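Local structure of putative sodium:solute symporter (Proteus mirabilis, 5NV9) at residues A[163-166]-A[167-170]; A[173-176]-A[177-180]; A[342-345]-A[346-350]; A[377-380]-A[381-385]. The protein couples the inward sodium gradient to the uptake of the sialic acid N-acetylneuraminic acid, moving two sodium ions with each substrate across the inner membrane. One frame throughout, in Å; residues are numbered along the deposited sequence.

Contact 1: A[163-166]-A[167-170]; sequences SLLC and IIYT
Tyr169 lays its ring back over the preceding turn of the helix, onto Cys166. The first torsion is the reason: at 78° it sets CG between the backbone N and the carbonyl carbon, a rotamer that aromatic residues in helices seldom adopt, and it turns the ring toward the earlier residues. From CB outward, CG comes within 3.8 Å of Cys166 O, CD2 passes 3.6 Å from Leu165 O, and CE2 lies 3.6 Å from Cys166 CA. The carbonyl oxygen Cys166 O stands over the centre of one ring face. At the far end CZ reaches Cys166 SG at 3.9 Å, an oblique sulfur-aromatic contact in which a small, polarisable thiol suits a place between the ring and Ile344 of helix 328-361. Beyond it the hydroxyl is held by Gln185.

The same carbonyl carries a double load. Thr170 N donates to Cys166 O in the ordinary helical way, and Thr170 OG1 adds a second bond to Cys166 O of 2.8 Å, arriving from well above the carbonyl plane. A buried threonine thus finds a partner for its hydroxyl in its own helix.

On the surface side the contact is purely apolar: Leu164 CD2 touches Ile168 CD1 at 3.5 Å, the two chains crossing at a slant. Ile167 instead faces inward, to Leu348 and Ile382. Leu164 is on the surface, Leu165, Ile168 and Tyr169 meet helix 8-29, and Cys166, Ile167 and Thr170 meet helix 328-361 behind the Na3 serine Ser345, as befits a buried transmembrane helix of the LeuT fold.

Contact 2: A[173-176]-A[177-180]; sequences GGIE and GVIW
Gly173 and Gly177 meet backbone to backbone, and because neither carries a beta carbon Gly173 CA comes within 4.2 Å of Gly177 CA, much closer than successive turns of a regular helix allow. The bond from Gly177 N to Gly173 O is bent to match: the donor sits high above the carbonyl plane, with a C=O...N angle of only 122°. Gly174 probably allows this, since its phi of 71° belongs to a region that glycine enters readily. The helix kinks here, and the amides of Ile175 and Glu176 lack bonds to the preceding turn.

After the kink normal winding resumes. Ile179 N bonds Ile175 O at 2.8 Å and Trp180 N bonds Glu176 O at 2.9 Å. Ile175 CG1 rests on Ile179 CD1 at 3.7 Å, brought there by a first torsion of -173° that swings CG1 away from its own amide. Val178 CG2 packs 3.2 Å from Gly174 O, while Trp180 CD1 lies 3.1 Å from Glu176 O.

Further out, the carboxylate of Glu176 forms salt bridges with both Arg44 and Arg31, which account for a buried acid and would be expected to favour its charged form. Trp180 lies nearly parallel to the ring of Phe28. The arrangement is that of a kinked transmembrane helix, broken at a glycine pair between the spans 155-172 and 175-199; in this LeuT-fold symporter the segment after the kink runs beside the Na3 sodium site, where Val178 touches Ser345 and Ser346 and which Asp182 completes.

Contact 3: A[342-345]-A[346-350]; sequences SSIS and SSLNS. With NA (sodium ion), chain C; NA (sodium ion), chain B.
Ser342 and Ser346, one helical turn apart, are joined by a metal ion. The sodium of the Na3 site is gripped by Ser342 O at 2.4 Å, Ser345 OG at 2.5 Å and Ser346 OG at 2.2 Å, with Asp182 completing the shell. Ser345 OG owes its place to a first torsion of 68°, between the backbone N and the carbonyl carbon. Ser346 OG, at -64°, lies beside its own amide and faces back toward Ser342. Ser342 also serves the second sodium, at Na2, through its hydroxyl: Ser342 OG binds it at 2.4 Å and Ser343 OG at the same distance, while Ala56, Leu59 and Ala339 provide the rest. Serine suits both sites, because a short hydroxyl gives a hard oxygen close to the backbone; Asp182 brings the charge.

Hydrogen bonding is chiefly helical, as in the nearly straight bond from Asn349 N to Ser345 O, 175° at the hydrogen. A water lies 2.9 Å from Ser347 OG, which His132 also engages, and within hydrogen-bonding distance of Ser343 O. Ala338 is a further partner of Ser342, Thr57 of Ser343 and Gln341 of Ser345.

Apolar contact is slight: Ile344 CG2 and Leu348 CD1 approach to 4.1 Å, their side chains running alongside one another in the same direction.

On helix 328-361 the ion-binding serines thus face the sodiums, and Ile344 and Leu348 form an apolar strip on another side. Helix 155-203 lies against it at Thr170, Val178 and Ile167, helix 118-151 meets it at Arg135, Ile139 and Thr140, and Thr57, in helix 47-58, bonds Ser346.

Contact 4: A[377-380]-A[381-385]; sequences AKLV and IIVAG
With a first torsion of -176° and a second of 54°, Leu379 holds its CD1 level with Val383 CG2. Val383 answers at 177°, a setting that leaves CG2 beside its own amide, 3.4 Å from Leu379 O and 4.2 Å from Leu379 CD1. The contact is loose and purely apolar, in keeping with a leucine on the surface, where it may face lipid. Beneath it Val383 N bonds Leu379 O at 3.0 Å, and on the next step Ala384 N bonds Val380 O. The methyl of Ala384 then fits 3.2 Å from Val380 O.

The opening turn is wider. Ala377 O lies 3.7 Å from Ile381 N and accepts a hydrogen bond from Ser352 of helix 328-361 instead. This is a transmembrane helix of the LeuT fold packed against helix 328-361, which precedes it in the chain, and its small residues, Ala377, Ala384 and Gly385, lie on the buried side, where helices can draw close.

Ile381 sends its CD1 back to within 3.8 Å of Ala377 O and packs against Ser352, Tyr38 and Trp171. Ile382 faces Ile167 and Trp171. Lys378, near the cytoplasmic end of the membrane span, curls its ammonium group onto the ring of Trp171 in a cation-pi contact, which may ease the placing of a charge near the end of the span.

Contacts 1 and 2 follow one another on helix 155-203, their centres about 12 Å apart, with the Gly173-Gly174 kink opening contact 2. Contact 3 comes later, on helix 328-361, with its centre about 10 Å from each of them, and contact 4 lies on the following helix, 370-398, about 11 Å from contacts 1 and 3. Contacts 1 and 3 each touch the other three: Ser345 touches Thr170 and Val178, and Leu348 touches Ile167, Ile381 and Gly385. Contacts 2 and 4 do not meet, their centres being about 15 Å apart. Helix 155-203 backs the sodium-binding serines of helix 328-361, and helix 370-398 packs behind both, with residues 377-385 furthest from the ions.

Contact 1: A[163-166]-A[167-170]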
ATOM      1  N   SER A 163      -9.879  -3.217 -12.661  1.00 31.59           N
ATOM      2  CA  SER A 163     -10.478  -3.660 -11.417  1.00 31.15           C
ATOM      3  C   SER A 163     -11.188  -5.016 -11.573  1.00 28.88           C
ATOM      4  O   SER A 163     -10.921  -5.970 -10.820  1.00 29.06           O
ATOM      5  CB  SER A 163     -11.406  -2.548 -10.871  1.00 34.87           C
ATOM      6  OG  SER A 163     -11.464  -2.621  -9.447  1.00 46.56           O
ATOM      7  N   LEU A 164     -12.046  -5.148 -12.567  1.00 29.43           N
ATOM      8  CA  LEU A 164     -12.859  -6.358 -12.657  1.00 32.88           C
ATOM      9  C   LEU A 164     -11.978  -7.584 -12.901  1.00 30.09           C
ATOM     10  O   LEU A 164     -12.095  -8.614 -12.254  1.00 31.20           O
ATOM     11  CB  LEU A 164     -13.932  -6.187 -13.729  1.00 36.28           C
ATOM     12  CG  LEU A 164     -15.239  -6.898 -13.395  1.00 47.02           C
ATOM     13  CD1 LEU A 164     -16.301  -6.417 -14.370  1.00 52.03           C
ATOM     14  CD2 LEU A 164     -15.111  -8.420 -13.411  1.00 48.90           C
ATOM     15  N   LEU A 165     -11.071  -7.453 -13.839  1.00 31.67           N
ATOM     16  CA  LEU A 165     -10.133  -8.499 -14.129  1.00 31.38           C
ATOM     17  C   LEU A 165      -9.278  -8.884 -12.925  1.00 29.52           C
ATOM     18  O   LEU A 165      -9.021 -10.080 -12.700  1.00 26.36           O
ATOM     19  CB  LEU A 165      -9.227  -8.116 -15.317  1.00 32.62           C
ATOM     20  CG  LEU A 165      -9.872  -8.190 -16.703  1.00 35.69           C
ATOM     21  CD1 LEU A 165      -8.767  -8.115 -17.749  1.00 37.94           C
ATOM     22  CD2 LEU A 165     -10.718  -9.446 -16.902  1.00 35.73           C
ATOM     23  N   CYS A 166      -8.807  -7.877 -12.188  1.00 26.94           N
ATOM     24  CA  CYS A 166      -8.091  -8.110 -10.924  1.00 24.73           C
ATOM     25  C   CYS A 166      -8.912  -8.945  -9.915  1.00 24.69           C
ATOM     26  O   CYS A 166      -8.399  -9.921  -9.328  1.00 24.47           O
ATOM     27  CB  CYS A 166      -7.692  -6.779 -10.280  1.00 26.16           C
ATOM     28  SG  CYS A 166      -6.555  -6.984  -8.904  1.00 25.58           S
ATOM     29  N   ILE A 167     -10.195  -8.599  -9.780  1.00 23.20           N
ATOM     30  CA  ILE A 167     -11.133  -9.307  -8.922  1.00 25.74           C
ATOM     31  C   ILE A 167     -11.234 -10.792  -9.301  1.00 23.79           C
ATOM     32  O   ILE A 167     -11.297 -11.623  -8.438  1.00 23.29           O
ATOM     33  CB  ILE A 167     -12.566  -8.639  -8.936  1.00 26.26           C
ATOM     34  CG1 ILE A 167     -12.521  -7.316  -8.194  1.00 26.38           C
ATOM     35  CG2 ILE A 167     -13.624  -9.550  -8.312  1.00 29.29           C
ATOM     36  CD1 ILE A 167     -13.710  -6.406  -8.408  1.00 25.89           C
ATOM     37  N   ILE A 168     -11.252 -11.097 -10.587  1.00 24.18           N
ATOM     38  CA  ILE A 168     -11.440 -12.448 -11.059  1.00 23.21           C
ATOM     39  C   ILE A 168     -10.252 -13.329 -10.700  1.00 23.02           C
ATOM     40  O   ILE A 168     -10.422 -14.363 -10.049  1.00 24.12           O
ATOM     41  CB  ILE A 168     -11.787 -12.463 -12.560  1.00 25.62           C
ATOM     42  CG1 ILE A 168     -13.224 -11.953 -12.714  1.00 25.75           C
ATOM     43  CG2 ILE A 168     -11.685 -13.886 -13.104  1.00 26.15           C
ATOM     44  CD1 ILE A 168     -13.555 -11.531 -14.112  1.00 29.05           C
ATOM     45  N   TYR A 169      -9.040 -12.887 -11.026  1.00 22.94           N
ATOM     46  CA  TYR A 169      -7.856 -13.695 -10.702  1.00 22.81           C
ATOM     47  C   TYR A 169      -7.624 -13.770  -9.214  1.00 22.66           C
ATOM     48  O   TYR A 169      -7.127 -14.770  -8.755  1.00 26.15           O
ATOM     49  CB  TYR A 169      -6.581 -13.291 -11.487  1.00 22.58           C
ATOM     50  CG  TYR A 169      -5.793 -12.052 -11.028  1.00 22.60           C
ATOM     51  CD1 TYR A 169      -5.085 -12.024  -9.814  1.00 22.69           C
ATOM     52  CD2 TYR A 169      -5.660 -10.966 -11.859  1.00 24.91           C
ATOM     53  CE1 TYR A 169      -4.339 -10.903  -9.440  1.00 23.16           C
ATOM     54  CE2 TYR A 169      -4.924  -9.826 -11.466  1.00 27.50           C
ATOM     55  CZ  TYR A 169      -4.259  -9.798 -10.258  1.00 23.71           C
ATOM     56  OH  TYR A 169      -3.534  -8.646  -9.897  1.00 25.27           O
ATOM     57  N   THR A 170      -7.962 -12.724  -8.458  1.00 24.53           N
ATOM     58  CA  THR A 170      -7.791 -12.725  -6.979  1.00 23.78           C
ATOM     59  C   THR A 170      -8.750 -13.741  -6.344  1.00 20.95           C
ATOM     60  O   THR A 170      -8.357 -14.614  -5.587  1.00 19.32           O
ATOM     61  CB  THR A 170      -8.026 -11.311  -6.365  1.00 26.43           C
ATOM     62  OG1 THR A 170      -7.071 -10.375  -6.881  1.00 24.23           O
ATOM     63  CG2 THR A 170      -7.871 -11.323  -4.874  1.00 26.62           C
TER

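Contact 2: A[173-176]-A[177-180]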
ATOM      1  N   GLY A 173      -7.680 -17.382  -7.279  1.00 22.35           N
ATOM      2  CA  GLY A 173      -6.311 -17.774  -6.930  1.00 22.11           C
ATOM      3  C   GLY A 173      -5.858 -17.860  -5.501  1.00 24.50           C
ATOM      4  O   GLY A 173      -4.800 -18.484  -5.207  1.00 23.45           O
ATOM      5  N   GLY A 174      -6.618 -17.222  -4.597  1.00 23.97           N
ATOM      6  CA  GLY A 174      -6.287 -17.252  -3.183  1.00 23.66           C
ATOM      7  C   GLY A 174      -5.047 -16.404  -2.957  1.00 24.24           C
ATOM      8  O   GLY A 174      -4.657 -15.678  -3.839  1.00 23.25           O
ATOM      9  N   ILE A 175      -4.486 -16.452  -1.752  1.00 22.80           N
ATOM     10  CA  ILE A 175      -3.331 -15.652  -1.409  1.00 22.14           C
ATOM     11  C   ILE A 175      -2.118 -16.102  -2.214  1.00 25.15           C
ATOM     12  O   ILE A 175      -1.236 -15.268  -2.506  1.00 23.84           O
ATOM     13  CB  ILE A 175      -3.014 -15.716   0.072  1.00 22.64           C
ATOM     14  CG1 ILE A 175      -1.902 -14.710   0.404  1.00 21.98           C
ATOM     15  CG2 ILE A 175      -2.655 -17.167   0.523  1.00 21.93           C
ATOM     16  CD1 ILE A 175      -2.131 -13.271  -0.005  1.00 22.74           C
ATOM     17  N   GLU A 176      -2.064 -17.396  -2.607  1.00 21.56           N
ATOM     18  CA  GLU A 176      -0.938 -17.847  -3.465  1.00 23.62           C
ATOM     19  C   GLU A 176      -0.950 -17.242  -4.877  1.00 21.18           C
ATOM     20  O   GLU A 176       0.065 -16.767  -5.378  1.00 19.12           O
ATOM     21  CB  GLU A 176      -0.834 -19.356  -3.523  1.00 25.44           C
ATOM     22  CG  GLU A 176      -0.183 -19.921  -2.272  1.00 26.99           C
ATOM     23  CD  GLU A 176      -0.371 -21.424  -2.178  1.00 31.04           C
ATOM     24  OE1 GLU A 176      -1.465 -21.823  -1.764  1.00 30.55           O
ATOM     25  OE2 GLU A 176       0.565 -22.169  -2.555  1.00 32.23           O
ATOM     26  N   GLY A 177      -2.118 -17.230  -5.488  1.00 17.97           N
ATOM     27  CA  GLY A 177      -2.250 -16.542  -6.726  1.00 21.55           C
ATOM     28  C   GLY A 177      -2.055 -15.043  -6.674  1.00 19.75           C
ATOM     29  O   GLY A 177      -1.580 -14.450  -7.635  1.00 19.66           O
ATOM     30  N   VAL A 178      -2.394 -14.441  -5.532  1.00 18.74           N
ATOM     31  CA  VAL A 178      -2.195 -13.042  -5.321  1.00 17.24           C
ATOM     32  C   VAL A 178      -0.687 -12.767  -5.168  1.00 19.49           C
ATOM     33  O   VAL A 178      -0.151 -11.782  -5.685  1.00 18.64           O
ATOM     34  CB  VAL A 178      -2.930 -12.576  -4.048  1.00 16.16           C
ATOM     35  CG1 VAL A 178      -2.489 -11.203  -3.714  1.00 16.17           C
ATOM     36  CG2 VAL A 178      -4.427 -12.542  -4.285  1.00 16.12           C
ATOM     37  N   ILE A 179      -0.002 -13.657  -4.462  1.00 17.32           N
ATOM     38  CA  ILE A 179       1.422 -13.471  -4.235  1.00 19.08           C
ATOM     39  C   ILE A 179       2.215 -13.705  -5.544  1.00 20.00           C
ATOM     40  O   ILE A 179       3.072 -12.910  -5.942  1.00 21.60           O
ATOM     41  CB  ILE A 179       1.876 -14.390  -3.139  1.00 17.22           C
ATOM     42  CG1 ILE A 179       1.449 -13.799  -1.789  1.00 20.42           C
ATOM     43  CG2 ILE A 179       3.393 -14.626  -3.206  1.00 18.75           C
ATOM     44  CD1 ILE A 179       1.644 -14.773  -0.630  1.00 19.55           C
ATOM     45  N   TRP A 180       1.899 -14.762  -6.250  1.00 20.32           N
ATOM     46  CA  TRP A 180       2.662 -15.031  -7.494  1.00 20.09           C
ATOM     47  C   TRP A 180       2.394 -14.043  -8.647  1.00 21.20           C
ATOM     48  O   TRP A 180       3.362 -13.643  -9.304  1.00 25.47           O
ATOM     49  CB  TRP A 180       2.507 -16.459  -7.890  1.00 20.33           C
ATOM     50  CG  TRP A 180       3.233 -17.411  -6.979  1.00 20.70           C
ATOM     51  CD1 TRP A 180       2.649 -18.334  -6.177  1.00 20.64           C
ATOM     52  CD2 TRP A 180       4.653 -17.553  -6.773  1.00 20.43           C
ATOM     53  NE1 TRP A 180       3.588 -19.025  -5.482  1.00 21.32           N
ATOM     54  CE2 TRP A 180       4.827 -18.577  -5.824  1.00 20.53           C
ATOM     55  CE3 TRP A 180       5.781 -16.940  -7.308  1.00 20.06           C
ATOM     56  CZ2 TRP A 180       6.069 -18.988  -5.387  1.00 21.61           C
ATOM     57  CZ3 TRP A 180       7.005 -17.354  -6.884  1.00 19.95           C
ATOM     58  CH2 TRP A 180       7.150 -18.374  -5.963  1.00 21.26           C
TER

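Contact 3: A[342-345]-A[346-350]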
ATOM      1  N   SER A 342      -1.368  -5.276  -8.258  1.00 16.39           N
ATOM      2  CA  SER A 342      -0.758  -5.938  -7.198  1.00 17.19           C
ATOM      3  C   SER A 342      -1.230  -5.359  -5.828  1.00 18.39           C
ATOM      4  O   SER A 342      -1.204  -6.032  -4.847  1.00 18.49           O
ATOM      5  CB  SER A 342       0.771  -5.813  -7.312  1.00 18.89           C
ATOM      6  OG  SER A 342       1.153  -4.459  -7.502  1.00 22.41           O
ATOM      7  N   SER A 343      -1.604  -4.100  -5.786  1.00 17.78           N
ATOM      8  CA  SER A 343      -2.094  -3.468  -4.528  1.00 19.43           C
ATOM      9  C   SER A 343      -3.576  -3.768  -4.311  1.00 19.23           C
ATOM     10  O   SER A 343      -3.995  -4.121  -3.189  1.00 19.97           O
ATOM     11  CB  SER A 343      -1.825  -1.943  -4.597  1.00 18.63           C
ATOM     12  OG  SER A 343      -0.404  -1.710  -4.516  1.00 18.70           O
ATOM     13  N   ILE A 344      -4.345  -3.687  -5.410  1.00 20.04           N
ATOM     14  CA  ILE A 344      -5.761  -4.032  -5.376  1.00 22.17           C
ATOM     15  C   ILE A 344      -6.010  -5.527  -4.954  1.00 23.05           C
ATOM     16  O   ILE A 344      -6.884  -5.831  -4.078  1.00 22.14           O
ATOM     17  CB  ILE A 344      -6.458  -3.760  -6.688  1.00 21.17           C
ATOM     18  CG1 ILE A 344      -6.500  -2.257  -6.958  1.00 22.63           C
ATOM     19  CG2 ILE A 344      -7.876  -4.321  -6.700  1.00 21.46           C
ATOM     20  CD1 ILE A 344      -6.934  -1.959  -8.368  1.00 24.36           C
ATOM     21  N   SER A 345      -5.225  -6.431  -5.507  1.00 21.68           N
ATOM     22  CA  SER A 345      -5.461  -7.828  -5.245  1.00 20.97           C
ATOM     23  C   SER A 345      -5.175  -8.129  -3.761  1.00 20.16           C
ATOM     24  O   SER A 345      -5.937  -8.860  -3.103  1.00 18.88           O
ATOM     25  CB  SER A 345      -4.591  -8.654  -6.134  1.00 21.79           C
ATOM     26  OG  SER A 345      -3.226  -8.490  -5.747  1.00 22.30           O
ATOM     27  N   SER A 346      -4.071  -7.588  -3.231  1.00 19.00           N
ATOM     28  CA  SER A 346      -3.712  -7.791  -1.857  1.00 18.11           C
ATOM     29  C   SER A 346      -4.697  -7.196  -0.872  1.00 20.58           C
ATOM     30  O   SER A 346      -4.903  -7.770   0.205  1.00 19.92           O
ATOM     31  CB  SER A 346      -2.332  -7.180  -1.504  1.00 19.32           C
ATOM     32  OG  SER A 346      -1.315  -7.801  -2.217  1.00 17.06           O
ATOM     33  N   SER A 347      -5.229  -6.021  -1.207  1.00 20.54           N
ATOM     34  CA  SER A 347      -6.189  -5.344  -0.369  1.00 19.89           C
ATOM     35  C   SER A 347      -7.514  -6.150  -0.354  1.00 20.46           C
ATOM     36  O   SER A 347      -8.130  -6.302   0.712  1.00 18.14           O
ATOM     37  CB  SER A 347      -6.472  -3.902  -0.866  1.00 19.92           C
ATOM     38  OG  SER A 347      -5.480  -2.945  -0.485  1.00 21.10           O
ATOM     39  N   LEU A 348      -7.950  -6.679  -1.504  1.00 19.73           N
ATOM     40  CA  LEU A 348      -9.195  -7.518  -1.537  1.00 20.77           C
ATOM     41  C   LEU A 348      -9.079  -8.824  -0.732  1.00 21.63           C
ATOM     42  O   LEU A 348      -9.960  -9.159   0.107  1.00 21.37           O
ATOM     43  CB  LEU A 348      -9.625  -7.861  -2.941  1.00 22.04           C
ATOM     44  CG  LEU A 348     -10.108  -6.724  -3.874  1.00 22.76           C
ATOM     45  CD1 LEU A 348     -10.375  -7.289  -5.288  1.00 25.25           C
ATOM     46  CD2 LEU A 348     -11.310  -5.996  -3.366  1.00 24.35           C
ATOM     47  N   ASN A 349      -7.995  -9.537  -0.936  1.00 20.65           N
ATOM     48  CA  ASN A 349      -7.754 -10.723  -0.143  1.00 21.60           C
ATOM     49  C   ASN A 349      -7.642 -10.450   1.375  1.00 19.14           C
ATOM     50  O   ASN A 349      -8.173 -11.221   2.184  1.00 18.29           O
ATOM     51  CB  ASN A 349      -6.541 -11.475  -0.627  1.00 22.46           C
ATOM     52  CG  ASN A 349      -6.332 -12.776   0.134  1.00 23.38           C
ATOM     53  OD1 ASN A 349      -5.639 -12.770   1.126  1.00 25.75           O
ATOM     54  ND2 ASN A 349      -6.837 -13.897  -0.381  1.00 21.73           N
ATOM     55  N   SER A 350      -6.971  -9.363   1.751  1.00 18.41           N
ATOM     56  CA  SER A 350      -6.821  -9.028   3.176  1.00 18.09           C
ATOM     57  C   SER A 350      -8.086  -8.629   3.764  1.00 18.27           C
ATOM     58  O   SER A 350      -8.314  -8.896   4.947  1.00 23.54           O
ATOM     59  CB  SER A 350      -5.775  -7.962   3.381  1.00 19.53           C
ATOM     60  OG  SER A 350      -4.522  -8.516   3.007  1.00 20.98           O
TER
HETATM   61 NA    NA C 502      -1.149  -8.334  -4.365  1.00 38.95          NA
HETATM   62 NA    NA B 501       1.106  -2.470  -6.189  1.00 19.19          NA
HETATM   63  O   HOH W   1      -2.588  -2.768  -0.795  1.00 25.01           O

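Contact 4: A[377-380]-A[381-385]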
ATOM      1  N   ALA A 377     -14.991 -16.609   2.427  1.00 24.89           N
ATOM      2  CA  ALA A 377     -13.715 -16.099   1.925  1.00 26.31           C
ATOM      3  C   ALA A 377     -13.829 -15.649   0.473  1.00 28.32           C
ATOM      4  O   ALA A 377     -13.443 -14.516   0.150  1.00 24.54           O
ATOM      5  CB  ALA A 377     -12.612 -17.137   2.075  1.00 26.85           C
ATOM      6  N   LYS A 378     -14.385 -16.516  -0.389  1.00 27.07           N
ATOM      7  CA  LYS A 378     -14.587 -16.151  -1.790  1.00 29.21           C
ATOM      8  C   LYS A 378     -15.585 -15.038  -2.023  1.00 28.21           C
ATOM      9  O   LYS A 378     -15.334 -14.125  -2.796  1.00 27.37           O
ATOM     10  CB  LYS A 378     -14.980 -17.367  -2.608  1.00 31.76           C
ATOM     11  CG  LYS A 378     -13.784 -18.245  -2.903  1.00 35.40           C
ATOM     12  CD  LYS A 378     -14.180 -19.541  -3.592  1.00 42.11           C
ATOM     13  CE  LYS A 378     -14.521 -19.329  -5.062  1.00 47.09           C
ATOM     14  NZ  LYS A 378     -13.297 -19.159  -5.921  1.00 52.55           N
ATOM     15  N   LEU A 379     -16.722 -15.135  -1.362  1.00 28.88           N
ATOM     16  CA  LEU A 379     -17.816 -14.170  -1.494  1.00 27.19           C
ATOM     17  C   LEU A 379     -17.388 -12.747  -1.180  1.00 27.31           C
ATOM     18  O   LEU A 379     -17.716 -11.810  -1.899  1.00 22.95           O
ATOM     19  CB  LEU A 379     -18.915 -14.575  -0.518  1.00 31.03           C
ATOM     20  CG  LEU A 379     -20.186 -13.742  -0.579  1.00 34.70           C
ATOM     21  CD1 LEU A 379     -20.760 -13.672  -2.001  1.00 34.45           C
ATOM     22  CD2 LEU A 379     -21.177 -14.301   0.428  1.00 38.93           C
ATOM     23  N   VAL A 380     -16.588 -12.583  -0.129  1.00 25.46           N
ATOM     24  CA  VAL A 380     -16.220 -11.251   0.283  1.00 27.09           C
ATOM     25  C   VAL A 380     -15.262 -10.575  -0.704  1.00 26.59           C
ATOM     26  O   VAL A 380     -15.248  -9.359  -0.834  1.00 25.49           O
ATOM     27  CB  VAL A 380     -15.689 -11.230   1.722  1.00 25.38           C
ATOM     28  CG1 VAL A 380     -15.142  -9.859   2.076  1.00 26.25           C
ATOM     29  CG2 VAL A 380     -16.790 -11.608   2.667  1.00 25.34           C
ATOM     30  N   ILE A 381     -14.464 -11.355  -1.413  1.00 27.84           N
ATOM     31  CA  ILE A 381     -13.718 -10.784  -2.536  1.00 27.57           C
ATOM     32  C   ILE A 381     -14.649 -10.139  -3.604  1.00 25.31           C
ATOM     33  O   ILE A 381     -14.456  -9.018  -4.011  1.00 24.36           O
ATOM     34  CB  ILE A 381     -12.664 -11.772  -3.059  1.00 27.62           C
ATOM     35  CG1 ILE A 381     -11.528 -11.784  -1.996  1.00 28.00           C
ATOM     36  CG2 ILE A 381     -12.118 -11.272  -4.399  1.00 26.31           C
ATOM     37  CD1 ILE A 381     -10.724 -12.994  -2.031  1.00 32.15           C
ATOM     38  N   ILE A 382     -15.719 -10.797  -3.963  1.00 27.21           N
ATOM     39  CA  ILE A 382     -16.669 -10.195  -4.873  1.00 28.11           C
ATOM     40  C   ILE A 382     -17.380  -8.972  -4.323  1.00 24.22           C
ATOM     41  O   ILE A 382     -17.532  -7.995  -5.013  1.00 27.48           O
ATOM     42  CB  ILE A 382     -17.745 -11.186  -5.295  1.00 30.17           C
ATOM     43  CG1 ILE A 382     -17.099 -12.456  -5.792  1.00 34.95           C
ATOM     44  CG2 ILE A 382     -18.619 -10.533  -6.346  1.00 32.51           C
ATOM     45  CD1 ILE A 382     -15.898 -12.247  -6.676  1.00 38.84           C
ATOM     46  N   VAL A 383     -17.851  -9.037  -3.100  1.00 25.35           N
ATOM     47  CA  VAL A 383     -18.605  -7.941  -2.529  1.00 28.01           C
ATOM     48  C   VAL A 383     -17.722  -6.687  -2.339  1.00 27.86           C
ATOM     49  O   VAL A 383     -18.049  -5.580  -2.765  1.00 27.97           O
ATOM     50  CB  VAL A 383     -19.254  -8.356  -1.193  1.00 28.51           C
ATOM     51  CG1 VAL A 383     -19.967  -7.160  -0.609  1.00 29.22           C
ATOM     52  CG2 VAL A 383     -20.212  -9.520  -1.398  1.00 29.71           C
ATOM     53  N   ALA A 384     -16.575  -6.879  -1.721  1.00 27.41           N
ATOM     54  CA  ALA A 384     -15.606  -5.793  -1.585  1.00 27.72           C
ATOM     55  C   ALA A 384     -15.196  -5.218  -2.956  1.00 29.93           C
ATOM     56  O   ALA A 384     -15.157  -3.998  -3.142  1.00 28.64           O
ATOM     57  CB  ALA A 384     -14.393  -6.292  -0.814  1.00 26.33           C
ATOM     58  N   GLY A 385     -14.905  -6.120  -3.902  1.00 31.65           N
ATOM     59  CA  GLY A 385     -14.610  -5.771  -5.281  1.00 33.11           C
ATOM     60  C   GLY A 385     -15.665  -4.875  -5.907  1.00 33.92           C
ATOM     61  O   GLY A 385     -15.327  -3.828  -6.484  1.00 29.25           O
TER